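Local coordinates for ErfK/YbiS/YcfS/YnhG family protein (Xylanimonas cellulosilytica, PDB 4LPQ) that probably cross-links peptidoglycan as an L,D-transpeptidase of the YkuD family, the chain joining a putative peptidoglycan-binding domain to the catalytic domain, at residues 135-146 against 155-163. Residues are numbered along the deposited sequence; the frame is centred on the assembly and turned at random. Where two conformers were deposited one is given.
Sequences FAVYMQRDGMHS and WRPKYFRGG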
# COMPACT_ATOMS: atom_id res chain seq x y z
N PHE A 135 2.16 -9.44 15.07
CA PHE A 135 1.46 -10.64 14.67
C PHE A 135 2.30 -11.43 13.67
O PHE A 135 3.49 -11.09 13.44
CB PHE A 135 0.11 -10.28 14.04
CG PHE A 135 -0.73 -9.48 14.93
CD1 PHE A 135 -1.38 -10.01 16.01
CD2 PHE A 135 -0.96 -8.09 14.71
CE1 PHE A 135 -2.13 -9.21 16.89
CE2 PHE A 135 -1.75 -7.35 15.55
CZ PHE A 135 -2.34 -7.90 16.65
N ALA A 136 1.79 -12.50 13.09
CA ALA A 136 2.51 -13.29 12.12
C ALA A 136 1.50 -13.91 11.16
O ALA A 136 0.41 -14.26 11.53
CB ALA A 136 3.32 -14.41 12.82
N VAL A 137 1.94 -14.05 9.90
CA VAL A 137 1.16 -14.79 8.94
C VAL A 137 0.99 -16.22 9.43
O VAL A 137 2.02 -16.89 9.70
CB VAL A 137 1.82 -14.78 7.54
CG1 VAL A 137 1.05 -15.62 6.57
CG2 VAL A 137 2.00 -13.34 7.04
N TYR A 138 -0.24 -16.68 9.53
CA TYR A 138 -0.50 -18.03 10.06
C TYR A 138 -1.21 -18.94 9.07
O TYR A 138 -1.24 -20.17 9.22
CB TYR A 138 -1.26 -18.02 11.40
CG TYR A 138 -2.73 -17.66 11.27
CD1 TYR A 138 -3.16 -16.33 11.29
CD2 TYR A 138 -3.67 -18.64 11.14
CE1 TYR A 138 -4.53 -16.06 11.16
CE2 TYR A 138 -4.98 -18.40 11.04
CZ TYR A 138 -5.43 -17.10 11.02
OH TYR A 138 -6.73 -16.88 10.86
N MSE A 139 -1.82 -18.31 8.08
CA MSE A 139 -2.50 -19.01 6.93
C MSE A 139 -2.60 -18.18 5.71
O MSE A 139 -2.46 -16.95 5.85
CB MSE A 139 -3.86 -19.48 7.46
CG MSE A 139 -4.79 -20.14 6.36
SE MSE A 139 -6.52 -20.71 6.97
CE MSE A 139 -6.33 -19.59 8.39
N GLN A 140 -2.80 -18.76 4.57
CA GLN A 140 -2.93 -18.02 3.36
C GLN A 140 -3.87 -18.81 2.47
O GLN A 140 -3.98 -20.01 2.63
CB GLN A 140 -1.60 -17.68 2.78
CG GLN A 140 -0.83 -18.90 2.36
CD GLN A 140 0.62 -18.56 2.09
OE1 GLN A 140 1.11 -17.57 2.54
NE2 GLN A 140 1.27 -19.33 1.35
N ARG A 141 -4.55 -18.11 1.57
CA ARG A 141 -5.40 -18.77 0.61
C ARG A 141 -5.06 -18.22 -0.74
O ARG A 141 -5.29 -17.00 -1.00
CB ARG A 141 -6.89 -18.61 1.05
CG ARG A 141 -7.29 -19.31 2.31
CD ARG A 141 -8.72 -19.08 2.79
NE ARG A 141 -9.02 -19.91 3.96
CZ ARG A 141 -10.00 -19.70 4.83
NH1 ARG A 141 -10.75 -18.61 4.70
NH2 ARG A 141 -10.21 -20.60 5.83
N ASP A 142 -4.49 -19.04 -1.65
CA ASP A 142 -3.87 -18.64 -2.89
C ASP A 142 -4.80 -18.59 -4.07
O ASP A 142 -4.65 -19.36 -5.03
CB ASP A 142 -2.69 -19.57 -3.23
CG ASP A 142 -1.82 -19.09 -4.37
OD1 ASP A 142 -1.99 -17.93 -4.81
OD2 ASP A 142 -0.91 -19.92 -4.76
N GLY A 143 -5.65 -17.61 -4.06
CA GLY A 143 -6.68 -17.33 -5.10
C GLY A 143 -7.64 -16.26 -4.54
O GLY A 143 -7.34 -15.51 -3.58
N MSE A 144 -8.80 -16.12 -5.15
CA MSE A 144 -9.83 -15.19 -4.80
C MSE A 144 -10.76 -15.84 -3.74
O MSE A 144 -11.39 -16.89 -4.04
CB MSE A 144 -10.55 -14.79 -6.12
CG MSE A 144 -11.44 -13.62 -5.78
SE MSE A 144 -10.56 -11.92 -5.48
CE MSE A 144 -10.28 -11.27 -7.26
N HIS A 145 -10.89 -15.25 -2.55
CA HIS A 145 -11.70 -15.81 -1.47
C HIS A 145 -12.63 -14.85 -0.78
O HIS A 145 -12.33 -13.66 -0.71
CB HIS A 145 -10.73 -16.38 -0.41
CG HIS A 145 -10.09 -17.66 -0.89
ND1 HIS A 145 -8.90 -17.81 -1.61
CD2 HIS A 145 -10.54 -18.92 -0.70
CE1 HIS A 145 -8.70 -19.11 -1.90
NE2 HIS A 145 -9.66 -19.79 -1.30
N SER A 146 -13.68 -15.33 -0.21
CA SER A 146 -14.60 -14.53 0.55
C SER A 146 -14.01 -14.28 1.95
O SER A 146 -13.04 -14.96 2.34
CB SER A 146 -15.94 -15.24 0.69
OG SER A 146 -15.78 -16.44 1.39
N TRP A 155 -8.13 -11.00 -2.80
CA TRP A 155 -7.14 -11.65 -3.68
C TRP A 155 -5.92 -12.12 -2.93
O TRP A 155 -5.20 -11.27 -2.36
CB TRP A 155 -6.77 -10.73 -4.86
CG TRP A 155 -5.75 -11.33 -5.77
CD1 TRP A 155 -4.47 -10.90 -5.94
CD2 TRP A 155 -5.94 -12.44 -6.65
NE1 TRP A 155 -3.85 -11.70 -6.90
CE2 TRP A 155 -4.74 -12.63 -7.34
CE3 TRP A 155 -7.01 -13.32 -6.90
CZ2 TRP A 155 -4.58 -13.68 -8.24
CZ3 TRP A 155 -6.84 -14.37 -7.74
CH2 TRP A 155 -5.64 -14.53 -8.43
N ARG A 156 -5.68 -13.41 -2.85
CA ARG A 156 -4.51 -13.98 -2.24
C ARG A 156 -4.28 -13.47 -0.82
O ARG A 156 -3.16 -13.02 -0.52
CB ARG A 156 -3.33 -13.84 -3.18
CG ARG A 156 -3.53 -14.35 -4.61
CD ARG A 156 -2.28 -14.26 -5.44
NE ARG A 156 -1.30 -15.26 -5.13
CZ ARG A 156 -0.11 -15.28 -5.65
NH1 ARG A 156 0.34 -14.28 -6.37
NH2 ARG A 156 0.67 -16.36 -5.46
N PRO A 157 -5.28 -13.62 0.06
CA PRO A 157 -5.05 -13.18 1.45
C PRO A 157 -3.96 -13.98 2.19
O PRO A 157 -3.89 -15.18 2.08
CB PRO A 157 -6.43 -13.37 2.05
CG PRO A 157 -7.06 -14.50 1.27
CD PRO A 157 -6.61 -14.23 -0.14
N LYS A 158 -3.26 -13.19 2.99
CA LYS A 158 -2.32 -13.68 3.96
C LYS A 158 -2.83 -13.25 5.36
O LYS A 158 -2.92 -12.03 5.64
CB LYS A 158 -0.94 -13.17 3.76
CG LYS A 158 -0.33 -13.69 2.49
CD LYS A 158 1.03 -13.90 2.52
CE LYS A 158 1.62 -14.40 1.25
NZ LYS A 158 2.48 -15.62 1.39
N TYR A 159 -3.32 -14.19 6.13
CA TYR A 159 -4.00 -13.92 7.36
C TYR A 159 -3.01 -13.79 8.52
O TYR A 159 -2.11 -14.62 8.64
CB TYR A 159 -4.99 -15.03 7.71
CG TYR A 159 -6.05 -15.23 6.72
CD1 TYR A 159 -5.84 -15.93 5.55
CD2 TYR A 159 -7.31 -14.72 6.94
CE1 TYR A 159 -6.82 -16.10 4.60
CE2 TYR A 159 -8.33 -14.91 6.00
CZ TYR A 159 -8.09 -15.64 4.85
OH TYR A 159 -9.09 -15.83 3.88
N PHE A 160 -3.17 -12.76 9.36
CA PHE A 160 -2.29 -12.53 10.49
C PHE A 160 -2.96 -12.49 11.83
O PHE A 160 -2.25 -12.59 12.86
CB PHE A 160 -1.39 -11.29 10.32
CG PHE A 160 -2.21 -9.99 10.17
CD1 PHE A 160 -2.59 -9.26 11.28
CD2 PHE A 160 -2.58 -9.49 8.93
CE1 PHE A 160 -3.30 -8.10 11.18
CE2 PHE A 160 -3.31 -8.35 8.83
CZ PHE A 160 -3.69 -7.68 9.95
N ARG A 161 -4.29 -12.37 11.95
CA ARG A 161 -4.97 -12.47 13.25
C ARG A 161 -6.42 -12.78 12.98
O ARG A 161 -7.14 -11.90 12.50
CB ARG A 161 -4.83 -11.15 14.06
CG ARG A 161 -5.39 -11.27 15.46
CD ARG A 161 -5.59 -9.88 16.01
NE ARG A 161 -5.87 -9.80 17.37
CZ ARG A 161 -6.98 -9.37 17.91
NH1 ARG A 161 -8.05 -9.27 17.20
NH2 ARG A 161 -7.06 -9.21 19.23
N GLY A 162 -6.84 -14.00 13.20
CA GLY A 162 -8.22 -14.36 12.89
C GLY A 162 -8.48 -14.01 11.43
O GLY A 162 -7.75 -14.45 10.52
N GLY A 163 -9.59 -13.34 11.18
CA GLY A 163 -9.96 -12.95 9.84
C GLY A 163 -9.23 -11.79 9.23
O GLY A 163 -9.41 -11.44 8.10
O HOH W 1 -0.51 -13.78 14.44
O HOH W 2 -11.55 -15.58 4.50
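Tyr159 and Tyr138 meet where two antiparallel strands of the catalytic domain are laced together. Tyr138 N donates to Tyr159 O at 2.9 Å with an N-H...O angle of 164°, and Tyr159 N returns a bond to Met139 O; Arg141 N to Pro157 O continues the ladder. Beyond it Arg156 N reaches Gly143 O at 2.8 Å, but the register has shifted by one residue between the Gln140–Lys158 and Met144–Trp155 pairs, with Asp142, centre of an inverse gamma turn, in the loop between the two ladders.

The side chains follow this frame. With CG set between its backbone N and carbonyl carbon (chi1 73°), the Tyr138 ring leans across the partner strand: CE1 lies 3.6 Å from Tyr159 CB, and the hydroxyl donates to Gly162 O at 2.7 Å. The Tyr159 ring has Met139 O at its edge. Gln140 and Lys158 run side by side on the other face, Lys158 NZ donating to Gln140 OE1 at 2.6 Å from above the amide carbonyl plane. Asp142 OD1 takes Arg156 NE at 2.8 Å in a salt bridge whose carboxylate and guanidinium planes differ by 18°; both N-H bonds to this oxygen, from NE and NH2, are bent and weak.

Helix 186-196 backs these cations: Asp194 also pairs with Arg156, Trp193 makes cation-pi contacts with both, and Met198 O is a second acceptor for Lys158 NZ. Pro157 touches His167, the predicted proton donor/acceptor. Held between two carboxylates, Arg156 is probably kept protonated, whereas neutral carbonyls and an indole grip Lys158, tying the strand pair to the helix beside the predicted active site.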